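Local coordinates for D-methionine-binding lipoprotein MetQ (Escherichia coli, PDB 4YAH) that binds methionine and hands it to an ATP-driven permease, serving as the substrate-binding component of the D-methionine transport system, at residues 29-34 / 57-62; 104-109 / 231-236; 131-136 / 196-201; 212-217 / 262-267. All blocks are in the same frame, centred on the assembly; numbering follows the deposited sequence.

Contact 1 (29-34 / 57-62)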
loop_
_atom_site.group_PDB
_atom_site.type_symbol
_atom_site.label_atom_id
_atom_site.label_comp_id
_atom_site.label_asym_id
_atom_site.label_seq_id
_atom_site.Cartn_x
_atom_site.Cartn_y
_atom_site.Cartn_z
ATOM N N ASP A 29 6.496 -12.175 27.350
ATOM C CA ASP A 29 7.821 -12.503 26.832
ATOM C C ASP A 29 8.550 -11.227 26.392
ATOM O O ASP A 29 8.193 -10.610 25.382
ATOM C CB ASP A 29 7.712 -13.488 25.668
ATOM C CG ASP A 29 9.069 -13.968 25.171
ATOM O OD1 ASP A 29 9.089 -14.969 24.428
ATOM O OD2 ASP A 29 10.109 -13.358 25.516
ATOM N N PRO A 30 9.584 -10.827 27.138
ATOM C CA PRO A 30 10.197 -9.527 26.856
ATOM C C PRO A 30 11.120 -9.517 25.635
ATOM O O PRO A 30 11.645 -8.457 25.275
ATOM C CB PRO A 30 10.988 -9.228 28.135
ATOM C CG PRO A 30 11.237 -10.535 28.758
ATOM C CD PRO A 30 10.088 -11.419 28.400
ATOM N N ASN A 31 11.326 -10.672 25.018
ATOM C CA ASN A 31 12.168 -10.739 23.837
ATOM C C ASN A 31 11.365 -11.109 22.603
ATOM O O ASN A 31 11.928 -11.559 21.618
ATOM C CB ASN A 31 13.292 -11.734 24.023
ATOM C CG ASN A 31 14.338 -11.606 22.952
ATOM O OD1 ASN A 31 14.775 -10.501 22.627
ATOM N ND2 ASN A 31 14.701 -12.724 22.347
ATOM N N HIS A 32 10.055 -10.905 22.682
ATOM C CA HIS A 32 9.124 -11.300 21.626
ATOM C C HIS A 32 8.288 -10.111 21.180
ATOM O O HIS A 32 7.818 -9.343 22.015
ATOM C CB HIS A 32 8.213 -12.410 22.137
ATOM C CG HIS A 32 7.276 -12.953 21.114
ATOM N ND1 HIS A 32 7.640 -13.943 20.224
ATOM C CD2 HIS A 32 5.975 -12.678 20.859
ATOM C CE1 HIS A 32 6.611 -14.237 19.452
ATOM N NE2 HIS A 32 5.586 -13.485 19.819
ATOM N N ILE A 33 8.107 -9.946 19.862
ATOM C CA ILE A 33 7.224 -8.914 19.346
ATOM C C ILE A 33 6.403 -9.485 18.188
ATOM O O ILE A 33 6.923 -10.223 17.374
ATOM C CB ILE A 33 8.027 -7.656 18.892
ATOM C CG1 ILE A 33 7.095 -6.535 18.440
ATOM C CG2 ILE A 33 9.019 -8.002 17.799
ATOM C CD1 ILE A 33 7.826 -5.235 18.116
ATOM N N LYS A 34 5.117 -9.163 18.162
ATOM C CA LYS A 34 4.239 -9.582 17.063
ATOM C C LYS A 34 4.039 -8.403 16.107
ATOM O O LYS A 34 3.636 -7.318 16.542
ATOM C CB LYS A 34 2.889 -10.061 17.593
ATOM C CG LYS A 34 2.929 -11.353 18.431
ATOM C CD LYS A 34 1.529 -11.841 18.700
ATOM C CE LYS A 34 1.540 -13.146 19.483
ATOM N NZ LYS A 34 0.172 -13.712 19.651
ATOM N N TYR A 57 20.075 -8.905 16.849
ATOM C CA TYR A 57 19.676 -8.712 18.253
ATOM C C TYR A 57 19.246 -9.967 18.988
ATOM O O TYR A 57 19.035 -9.926 20.198
ATOM C CB TYR A 57 18.521 -7.726 18.350
ATOM C CG TYR A 57 18.786 -6.441 17.637
ATOM C CD1 TYR A 57 19.707 -5.528 18.130
ATOM C CD2 TYR A 57 18.113 -6.127 16.473
ATOM C CE1 TYR A 57 19.954 -4.349 17.474
ATOM C CE2 TYR A 57 18.351 -4.957 15.811
ATOM C CZ TYR A 57 19.269 -4.068 16.315
ATOM O OH TYR A 57 19.505 -2.893 15.649
ATOM N N GLY A 58 19.079 -11.069 18.272
ATOM C CA GLY A 58 18.472 -12.244 18.867
ATOM C C GLY A 58 17.042 -11.960 19.283
ATOM O O GLY A 58 16.519 -12.618 20.175
ATOM N N LEU A 59 16.410 -10.983 18.626
ATOM C CA LEU A 59 15.019 -10.632 18.900
ATOM C C LEU A 59 14.093 -11.634 18.217
ATOM O O LEU A 59 14.300 -11.975 17.053
ATOM C CB LEU A 59 14.708 -9.215 18.406
ATOM C CG LEU A 59 13.264 -8.737 18.566
ATOM C CD1 LEU A 59 12.928 -8.580 20.043
ATOM C CD2 LEU A 59 13.055 -7.435 17.807
ATOM N N ASP A 60 13.069 -12.086 18.931
ATOM C CA ASP A 60 12.110 -13.034 18.385
ATOM C C ASP A 60 10.912 -12.284 17.814
ATOM O O ASP A 60 9.989 -11.917 18.540
ATOM C CB ASP A 60 11.669 -14.026 19.466
ATOM C CG ASP A 60 10.741 -15.106 18.936
ATOM O OD1 ASP A 60 10.636 -15.262 17.696
ATOM O OD2 ASP A 60 10.125 -15.810 19.768
ATOM N N VAL A 61 10.950 -12.036 16.508
ATOM C CA VAL A 61 9.833 -11.413 15.804
ATOM C C VAL A 61 8.869 -12.462 15.237
ATOM O O VAL A 61 9.276 -13.355 14.498
ATOM C CB VAL A 61 10.336 -10.529 14.661
ATOM C CG1 VAL A 61 9.162 -9.927 13.878
ATOM C CG2 VAL A 61 11.246 -9.423 15.213
ATOM N N GLU A 62 7.597 -12.330 15.598
ATOM C CA GLU A 62 6.534 -13.156 15.053
ATOM C C GLU A 62 5.742 -12.344 14.046
ATOM O O GLU A 62 5.207 -11.292 14.398
ATOM C CB GLU A 62 5.611 -13.657 16.164
ATOM C CG GLU A 62 4.514 -14.547 15.645
ATOM C CD GLU A 62 3.598 -15.043 16.743
ATOM O OE1 GLU A 62 3.964 -14.912 17.930
ATOM O OE2 GLU A 62 2.507 -15.563 16.425
HETATM O O HOH W 1 16.756 -8.876 21.427
HETATM O O HOH W 2 0.161 -15.218 17.723
#

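Contact 2 (104-109 / 231-236)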
loop_
_atom_site.group_PDB
_atom_site.type_symbol
_atom_site.label_atom_id
_atom_site.label_comp_id
_atom_site.label_asym_id
_atom_site.label_seq_id
_atom_site.Cartn_x
_atom_site.Cartn_y
_atom_site.Cartn_z
ATOM N N VAL A 104 0.689 5.581 16.076
ATOM C CA VAL A 104 1.736 6.471 15.613
ATOM C C VAL A 104 2.775 5.734 14.781
ATOM O O VAL A 104 3.027 4.531 14.967
ATOM C CB VAL A 104 2.445 7.178 16.785
ATOM C CG1 VAL A 104 1.466 8.050 17.563
ATOM C CG2 VAL A 104 3.106 6.179 17.696
ATOM N N ALA A 105 3.364 6.476 13.842
ATOM C CA ALA A 105 4.435 5.961 13.012
ATOM C C ALA A 105 5.748 5.988 13.768
ATOM O O ALA A 105 6.082 6.994 14.392
ATOM C CB ALA A 105 4.553 6.791 11.739
ATOM N N VAL A 106 6.502 4.899 13.690
ATOM C CA VAL A 106 7.797 4.806 14.339
ATOM C C VAL A 106 8.915 4.576 13.339
ATOM O O VAL A 106 10.070 4.396 13.714
ATOM C CB VAL A 106 7.824 3.675 15.414
ATOM C CG1 VAL A 106 6.831 3.996 16.538
ATOM C CG2 VAL A 106 7.527 2.307 14.805
ATOM N N GLY A 107 8.594 4.620 12.048
ATOM C CA GLY A 107 9.622 4.472 11.042
ATOM C C GLY A 107 9.026 4.290 9.654
ATOM O O GLY A 107 7.938 3.718 9.532
ATOM N N ASN A 108 9.744 4.770 8.636
ATOM C CA ASN A 108 9.368 4.562 7.237
ATOM C C ASN A 108 9.898 3.257 6.697
ATOM O O ASN A 108 10.972 2.819 7.075
ATOM C CB ASN A 108 9.911 5.682 6.350
ATOM C CG ASN A 108 9.364 7.025 6.701
ATOM O OD1 ASN A 108 8.309 7.149 7.320
ATOM N ND2 ASN A 108 10.078 8.064 6.278
ATOM N N THR A 109 9.170 2.671 5.753
ATOM C CA THR A 109 9.652 1.496 5.048
ATOM C C THR A 109 9.870 1.897 3.587
ATOM O O THR A 109 10.837 2.617 3.299
ATOM C CB THR A 109 8.683 0.295 5.218
ATOM O OG1 THR A 109 7.377 0.634 4.734
ATOM C CG2 THR A 109 8.581 -0.104 6.707
ATOM N N ILE A 231 6.025 1.687 9.675
ATOM C CA ILE A 231 5.858 0.788 10.815
ATOM C C ILE A 231 5.111 1.622 11.831
ATOM O O ILE A 231 5.488 2.783 12.092
ATOM C CB ILE A 231 7.192 0.290 11.365
ATOM C CG1 ILE A 231 7.900 -0.539 10.295
ATOM C CG2 ILE A 231 6.978 -0.582 12.623
ATOM C CD1 ILE A 231 9.389 -0.697 10.499
ATOM N N VAL A 232 4.016 1.060 12.339
ATOM C CA VAL A 232 3.092 1.757 13.209
ATOM C C VAL A 232 2.855 0.969 14.490
ATOM O O VAL A 232 2.732 -0.259 14.456
ATOM C CB VAL A 232 1.770 1.986 12.489
ATOM C CG1 VAL A 232 0.733 2.558 13.401
ATOM C CG2 VAL A 232 1.991 2.930 11.329
ATOM N N THR A 233 2.784 1.696 15.607
ATOM C CA THR A 233 2.484 1.111 16.916
ATOM C C THR A 233 1.372 1.897 17.575
ATOM O O THR A 233 0.889 2.880 17.027
ATOM C CB THR A 233 3.692 1.124 17.867
ATOM O OG1 THR A 233 3.997 2.479 18.231
ATOM C CG2 THR A 233 4.902 0.477 17.230
ATOM N N ARG A 234 1.000 1.490 18.788
ATOM C CA ARG A 234 0.137 2.326 19.607
ATOM C C ARG A 234 0.983 3.443 20.210
ATOM O O ARG A 234 2.204 3.346 20.279
ATOM C CB ARG A 234 -0.536 1.519 20.718
ATOM C CG ARG A 234 -1.479 0.420 20.234
ATOM C CD ARG A 234 -2.063 -0.328 21.424
ATOM N NE ARG A 234 -0.989 -0.884 22.235
ATOM C CZ ARG A 234 -0.352 -2.022 21.973
ATOM N NH1 ARG A 234 -0.687 -2.764 20.917
ATOM N NH2 ARG A 234 0.631 -2.419 22.770
ATOM N N GLU A 235 0.326 4.514 20.620
ATOM C CA GLU A 235 0.995 5.571 21.366
ATOM C C GLU A 235 1.711 4.983 22.578
ATOM O O GLU A 235 2.841 5.383 22.892
ATOM C CB GLU A 235 -0.020 6.632 21.787
ATOM C CG GLU A 235 0.510 7.707 22.743
ATOM C CD GLU A 235 1.571 8.600 22.121
ATOM O OE1 GLU A 235 1.547 8.787 20.881
ATOM O OE2 GLU A 235 2.426 9.119 22.875
ATOM N N ASP A 236 1.073 4.029 23.251
ATOM C CA ASP A 236 1.613 3.546 24.524
ATOM C C ASP A 236 2.888 2.711 24.374
ATOM O O ASP A 236 3.637 2.596 25.336
ATOM C CB ASP A 236 0.555 2.742 25.315
ATOM C CG ASP A 236 0.061 1.491 24.580
ATOM O OD1 ASP A 236 0.785 0.474 24.544
ATOM O OD2 ASP A 236 -1.071 1.523 24.070
#

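Contact 3 (131-136 / 196-201)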
loop_
_atom_site.group_PDB
_atom_site.type_symbol
_atom_site.label_atom_id
_atom_site.label_comp_id
_atom_site.label_asym_id
_atom_site.label_seq_id
_atom_site.Cartn_x
_atom_site.Cartn_y
_atom_site.Cartn_z
ATOM N N SER A 131 -15.959 2.268 -20.405
ATOM C CA SER A 131 -15.232 1.198 -19.744
ATOM C C SER A 131 -15.321 1.348 -18.237
ATOM O O SER A 131 -15.299 2.466 -17.721
ATOM C CB SER A 131 -13.772 1.194 -20.164
ATOM O OG SER A 131 -13.600 0.628 -21.446
ATOM N N GLN A 132 -15.417 0.223 -17.538
ATOM C CA GLN A 132 -15.287 0.247 -16.082
ATOM C C GLN A 132 -13.817 0.229 -15.690
ATOM O O GLN A 132 -13.014 -0.552 -16.225
ATOM C CB GLN A 132 -16.029 -0.922 -15.454
ATOM C CG GLN A 132 -17.544 -0.824 -15.603
ATOM C CD GLN A 132 -18.256 -1.996 -14.983
ATOM O OE1 GLN A 132 -17.727 -2.643 -14.081
ATOM N NE2 GLN A 132 -19.452 -2.291 -15.476
ATOM N N VAL A 133 -13.478 1.093 -14.741
ATOM C CA VAL A 133 -12.125 1.211 -14.235
ATOM C C VAL A 133 -12.195 0.981 -12.736
ATOM O O VAL A 133 -12.876 1.723 -12.042
ATOM C CB VAL A 133 -11.517 2.592 -14.539
ATOM C CG1 VAL A 133 -10.131 2.712 -13.925
ATOM C CG2 VAL A 133 -11.477 2.811 -16.056
ATOM N N ALA A 134 -11.506 -0.049 -12.251
ATOM C CA ALA A 134 -11.572 -0.410 -10.838
ATOM C C ALA A 134 -10.492 0.323 -10.055
ATOM O O ALA A 134 -9.347 0.439 -10.520
ATOM C CB ALA A 134 -11.443 -1.915 -10.660
ATOM N N VAL A 135 -10.867 0.806 -8.874
ATOM C CA VAL A 135 -9.950 1.466 -7.969
ATOM C C VAL A 135 -10.254 1.056 -6.526
ATOM O O VAL A 135 -11.368 0.632 -6.210
ATOM C CB VAL A 135 -10.043 2.993 -8.079
ATOM C CG1 VAL A 135 -9.713 3.458 -9.497
ATOM C CG2 VAL A 135 -11.438 3.461 -7.680
ATOM N N PRO A 136 -9.268 1.196 -5.632
ATOM C CA PRO A 136 -9.544 0.950 -4.209
ATOM C C PRO A 136 -10.636 1.854 -3.656
ATOM O O PRO A 136 -10.740 3.000 -4.098
ATOM C CB PRO A 136 -8.211 1.256 -3.521
ATOM C CG PRO A 136 -7.200 1.467 -4.583
ATOM C CD PRO A 136 -7.901 1.671 -5.880
ATOM N N ILE A 196 -14.385 -5.077 -16.548
ATOM C CA ILE A 196 -13.295 -4.262 -15.997
ATOM C C ILE A 196 -12.124 -4.176 -16.972
ATOM O O ILE A 196 -11.398 -5.142 -17.196
ATOM C CB ILE A 196 -12.812 -4.821 -14.643
ATOM C CG1 ILE A 196 -13.968 -4.848 -13.631
ATOM C CG2 ILE A 196 -11.630 -4.038 -14.125
ATOM C CD1 ILE A 196 -14.471 -3.525 -13.210
ATOM N N ALA A 197 -11.953 -2.991 -17.555
ATOM C CA ALA A 197 -10.955 -2.769 -18.588
ATOM C C ALA A 197 -9.605 -2.336 -18.054
ATOM O O ALA A 197 -8.586 -2.439 -18.745
ATOM C CB ALA A 197 -11.470 -1.715 -19.568
ATOM N N LEU A 198 -9.608 -1.866 -16.811
ATOM C CA LEU A 198 -8.459 -1.214 -16.221
ATOM C C LEU A 198 -8.657 -1.227 -14.713
ATOM O O LEU A 198 -9.774 -1.040 -14.241
ATOM C CB LEU A 198 -8.343 0.214 -16.764
ATOM C CG LEU A 198 -7.185 1.097 -16.320
ATOM C CD1 LEU A 198 -5.862 0.552 -16.814
ATOM C CD2 LEU A 198 -7.420 2.515 -16.859
ATOM N N ALA A 199 -7.580 -1.482 -13.976
ATOM C CA ALA A 199 -7.621 -1.432 -12.509
ATOM C C ALA A 199 -6.371 -0.765 -11.947
ATOM O O ALA A 199 -5.254 -1.096 -12.346
ATOM C CB ALA A 199 -7.759 -2.829 -11.923
ATOM N N VAL A 200 -6.565 0.138 -10.994
ATOM C CA VAL A 200 -5.451 0.712 -10.244
ATOM C C VAL A 200 -5.317 -0.125 -8.976
ATOM O O VAL A 200 -6.242 -0.185 -8.177
ATOM C CB VAL A 200 -5.674 2.190 -9.907
ATOM C CG1 VAL A 200 -4.511 2.734 -9.114
ATOM C CG2 VAL A 200 -5.833 2.992 -11.183
ATOM N N ILE A 201 -4.171 -0.778 -8.827
ATOM C CA ILE A 201 -3.996 -1.819 -7.819
ATOM C C ILE A 201 -2.761 -1.562 -6.970
ATOM O O ILE A 201 -1.665 -1.392 -7.495
ATOM C CB ILE A 201 -3.846 -3.218 -8.453
ATOM C CG1 ILE A 201 -4.922 -3.441 -9.517
ATOM C CG2 ILE A 201 -3.914 -4.291 -7.388
ATOM C CD1 ILE A 201 -4.900 -4.827 -10.188
#

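Contact 4 (212-217 / 262-267)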
loop_
_atom_site.group_PDB
_atom_site.type_symbol
_atom_site.label_atom_id
_atom_site.label_comp_id
_atom_site.label_asym_id
_atom_site.label_seq_id
_atom_site.Cartn_x
_atom_site.Cartn_y
_atom_site.Cartn_z
ATOM N N THR A 212 3.977 -6.437 -11.452
ATOM C CA THR A 212 4.708 -5.292 -10.912
ATOM C C THR A 212 4.552 -4.099 -11.832
ATOM O O THR A 212 4.306 -4.257 -13.024
ATOM C CB THR A 212 6.214 -5.554 -10.741
ATOM O OG1 THR A 212 6.818 -5.760 -12.025
ATOM C CG2 THR A 212 6.464 -6.742 -9.836
ATOM N N PRO A 213 4.698 -2.882 -11.282
ATOM C CA PRO A 213 4.521 -1.720 -12.143
ATOM C C PRO A 213 5.443 -1.722 -13.355
ATOM O O PRO A 213 4.975 -1.429 -14.461
ATOM C CB PRO A 213 4.843 -0.547 -11.196
ATOM C CG PRO A 213 4.364 -1.049 -9.879
ATOM C CD PRO A 213 4.770 -2.499 -9.857
ATOM N N ALA A 214 6.720 -2.046 -13.180
ATOM C CA ALA A 214 7.657 -1.875 -14.293
ATOM C C ALA A 214 7.391 -2.889 -15.396
ATOM O O ALA A 214 7.623 -2.604 -16.564
ATOM C CB ALA A 214 9.077 -1.993 -13.830
ATOM N N LYS A 215 6.916 -4.068 -15.027
ATOM C CA LYS A 215 6.746 -5.138 -16.006
ATOM C C LYS A 215 5.373 -5.097 -16.640
ATOM O O LYS A 215 5.231 -5.360 -17.828
ATOM C CB LYS A 215 6.966 -6.505 -15.356
ATOM C CG LYS A 215 6.836 -7.674 -16.320
ATOM C CD LYS A 215 7.879 -7.605 -17.428
ATOM C CE LYS A 215 7.926 -8.896 -18.239
ATOM N NZ LYS A 215 6.600 -9.239 -18.828
ATOM N N ASP A 216 4.364 -4.741 -15.856
ATOM C CA ASP A 216 2.978 -4.936 -16.273
ATOM C C ASP A 216 2.141 -3.670 -16.266
ATOM O O ASP A 216 1.052 -3.634 -16.855
ATOM C CB ASP A 216 2.347 -5.988 -15.373
ATOM C CG ASP A 216 3.163 -7.255 -15.327
ATOM O OD1 ASP A 216 3.122 -8.011 -16.330
ATOM O OD2 ASP A 216 3.858 -7.484 -14.312
ATOM N N GLY A 217 2.654 -2.612 -15.643
ATOM C CA GLY A 217 1.906 -1.376 -15.538
ATOM C C GLY A 217 1.715 -0.683 -16.871
ATOM O O GLY A 217 2.650 -0.548 -17.649
ATOM N N VAL A 262 12.071 -8.550 -5.315
ATOM C CA VAL A 262 10.727 -9.096 -5.456
ATOM C C VAL A 262 9.756 -8.082 -6.067
ATOM O O VAL A 262 8.828 -8.483 -6.760
ATOM C CB VAL A 262 10.171 -9.606 -4.109
ATOM C CG1 VAL A 262 9.843 -8.467 -3.178
ATOM C CG2 VAL A 262 8.930 -10.484 -4.346
ATOM N N PHE A 263 9.975 -6.778 -5.857
ATOM C CA PHE A 263 9.082 -5.774 -6.446
ATOM C C PHE A 263 9.634 -5.216 -7.763
ATOM O O PHE A 263 9.124 -4.227 -8.282
ATOM C CB PHE A 263 8.815 -4.629 -5.451
ATOM C CG PHE A 263 7.971 -5.044 -4.285
ATOM C CD1 PHE A 263 6.644 -5.370 -4.466
ATOM C CD2 PHE A 263 8.509 -5.118 -2.998
ATOM C CE1 PHE A 263 5.858 -5.778 -3.405
ATOM C CE2 PHE A 263 7.728 -5.521 -1.929
ATOM C CZ PHE A 263 6.404 -5.849 -2.125
ATOM N N ASN A 264 10.683 -5.844 -8.285
ATOM C CA ASN A 264 11.233 -5.457 -9.585
ATOM C C ASN A 264 11.412 -3.929 -9.710
ATOM O O ASN A 264 10.915 -3.295 -10.654
ATOM C CB ASN A 264 10.321 -6.010 -10.684
ATOM C CG ASN A 264 10.880 -5.792 -12.076
ATOM O OD1 ASN A 264 12.090 -5.885 -12.292
ATOM N ND2 ASN A 264 9.999 -5.494 -13.030
ATOM N N GLY A 265 12.098 -3.337 -8.728
ATOM C CA GLY A 265 12.392 -1.908 -8.744
ATOM C C GLY A 265 11.247 -1.019 -8.290
ATOM O O GLY A 265 11.374 0.202 -8.271
ATOM N N GLY A 266 10.135 -1.625 -7.891
ATOM C CA GLY A 266 8.958 -0.867 -7.507
ATOM C C GLY A 266 8.888 -0.524 -6.024
ATOM O O GLY A 266 7.804 -0.216 -5.527
ATOM N N ALA A 267 10.027 -0.590 -5.330
ATOM C CA ALA A 267 10.110 -0.245 -3.900
ATOM C C ALA A 267 11.213 0.790 -3.679
ATOM O O ALA A 267 12.380 0.541 -3.974
ATOM C CB ALA A 267 10.365 -1.458 -3.076
HETATM O O HOH W 3 7.999 -2.155 -10.565
#

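Contact 1 (29-34 / 57-62)
His32 reaches two carboxylates on the adjoining strand, ND1 donating to Asp60 OD2 over 3.1 Å and NE2 making a weak, bent bond to Glu62 OE1. Asp60 OD2 sits at the ring edge, in the imidazole plane, but ND1 meets it from above the carboxylate, the two planes being 75° apart. CG lies opposite the backbone N (chi1 -176°), which swings the ring over to strand 60-62. Asn31 ND2 gives Gly58 O an almost straight bond of 2.8 Å within its own amide plane. Asn31 is in turn placed by an Asx turn, its N bound to Asp29 OD2. Glycine suits position 58, where the chain leaves helix 41-57 with positive phi. Between the side chains runs a parallel ladder: Asp60 N to Asn31 O, Ile33 N to Asp60 O, and Glu62 N to Ile33 O at 2.8 Å. Lys34 lies alongside Glu62, its NZ 4.3 Å from OE1, beyond a salt bridge. On the opposite face, branched Ile33 and Val61 run side by side, CG2 to CG2 at 3.7 Å, with Leu59 CD2 next to them. The two strands and helix 41-57 form a beta-alpha-beta crossover at the sheet margin. Were His32 an alanine, Asp60 OD2 would probably be left without its donor and Glu62 would lose a weaker hold, keeping Lys34 beside it. The face of His32, Lys34, Asp60 and Glu62 is polar and charged, that of Ile33 and Val61 apolar; the two acids probably favour a protonated imidazole.

Contact 2 (104-109 / 231-236)
Val104 and Thr233 form a hydrogen-bonded antiparallel pair, followed by the non-hydrogen-bonded pair of Ala105 and Val232, and then by a beta bulge in which Val106 and Gly107 together face Ile231. There Val106 N binds Ile231 O at 2.8 Å, and Ile231 N returns a bond to Gly107 O, one residue farther on than regular pairing would give. Val106 stays on the face of Val104, Thr233 and Ile231, and the extra residue shifts the pairing by one. Its CG2 packs on Ile231 CG2 at 3.7 Å, the two side chains crossing at about a right angle, while Val106 CG1 rests 3.6 Å from Thr233 OG1. That hydroxyl stands between the backbone N and carbonyl carbon (chi1 68°), from where it donates to Arg234 O; a polar group on this buried face is thus satisfied locally. The strands are neighbours in the six-stranded mixed sheet of one lobe of a periplasmic binding protein fold, and helix 241-250 covers this face through Val243 and Val247. Glycine suits position 107, whose phi of 169° is hard for a residue with a CB. Past the bulge, Thr109 turns its methyl CG2 onto Ile231 CG1 at 3.7 Å, leaving isoleucine wedged between Val106 and Thr109. On the other face Val232 CG1 lies 3.4 Å from Val104 O. At the far end Val104 CG1 touches Glu235 OE1, whose partner oxygen OE2 is salt-bridged to Lys238. Arg234 directs its CB away from strand 103-111, and its guanidinium binds Asp236 OD2 through NE, in plane, and Leu76 O through NH1.

Contact 3 (131-136 / 196-201)
Val133 and Leu198 lie side by side on one face of the sheet, both valine methyls against the leucine and CG1 reaching Leu198 CD2 at 4.0 Å. Leucine CG is directed away from its own backbone N (chi1 -178°), which sends the branch along the valine. With only the methyl of an alanine in place of Val133, Leu198 CD2 would probably face a gap and could turn. The other face is built small: Ala134 CB meets Ala199 CB at 4.0 Å and also Ile196 CG2, and over the alanines pass Leu187 and Ser190 of helix 187-190. At the strand start Ile196 crosses Gln132 at about a right angle, its CD1 3.5 Å from Gln132 OE1. Three backbone bonds join these parallel strands: Ala197 N to Gln132 O, Ala134 N to Leu198 O, and Val200 N to Ala134 O at 2.8 Å. Ala197 is the extra residue of a beta bulge, taking the acceptor that Leu198 N would otherwise use and leaving that N 3.7 Å from Gln132 O. Val200 O likewise meets a ring carbon, Pro136 CD at 3.4 Å, because proline has no N-H to offer. Strand 178-182 flanks the far edge of 132-136, and helix 139-151 rests on Val135 and Val200. Beyond the strand ends come pocket residues Asn141, Arg144, Asn202 and Thr204, the side chain of Pro136 lying about 8 Å from the bound methionine. Three backbone bonds and a largely apolar surround hold the strands together, while Leu198 N and Val200 O are buried without a partner, probably a cost of bulge and proline.

Contact 4 (212-217 / 262-267)
Asn264 and Thr212 cross at about a right angle, with the amide nitrogen brought to the threonine hydroxyl: ND2 donates to OG1 in a weak bond, straight at 166° but 3.3 Å long. The asparagine CG lies anti to its backbone N (chi1 -174°), extending the amide across toward the start of helix 213-216. ND2 also comes 3.7 Å from Ala214 CB, whose small methyl suits the close approach of the amide. The threonine methyl CG2 turns to Asn264 CB and Phe263 O instead. Thr212 OG1 has a second task, accepting from Lys215 N as a weak N-cap, while Thr212 N binds Asp216 OD2 through the anti lone pair of that oxygen. A water completes the crossing, accepting from Ala214 N at 2.9 Å and donating to Asn264 O. Gly266 suits its place, since a CB would clash with Phe263 O and crowd Pro213 CD. The Phe263 ring meets Tyr112 of the methionine pocket, their planes at about 60°. Asn264, with positive phi, is the C-prime residue of a Schellman motif that ends helix 253-262, and also lies in the type I' turn from Phe263 to Gly266. Thus the C-terminal end of that helix meets the N-cap of helix 213-216.

The four contacts span a two-lobed binding protein with methionine between the lobes. Contacts 1 and 2 belong to the six-stranded sheet, their centres about 17 Å apart, contact 1 at its outer strand 60-66 and contact 2 deeper in. Contact 3 lies in the five-stranded sheet, about 41 Å from contact 1 between centres. Contact 4, about 18 Å from contact 3 between centres, ties helix 213-216, packed on strand 115-117 of the second sheet, to the loop entering strand 268-269 of the first. Along the chain contact 1 closes first; contact 3 falls between the halves of contact 2, and contacts 2 and 4 alternate. The chain thus passes between the lobes more than once, consistent with a pocket at their junction.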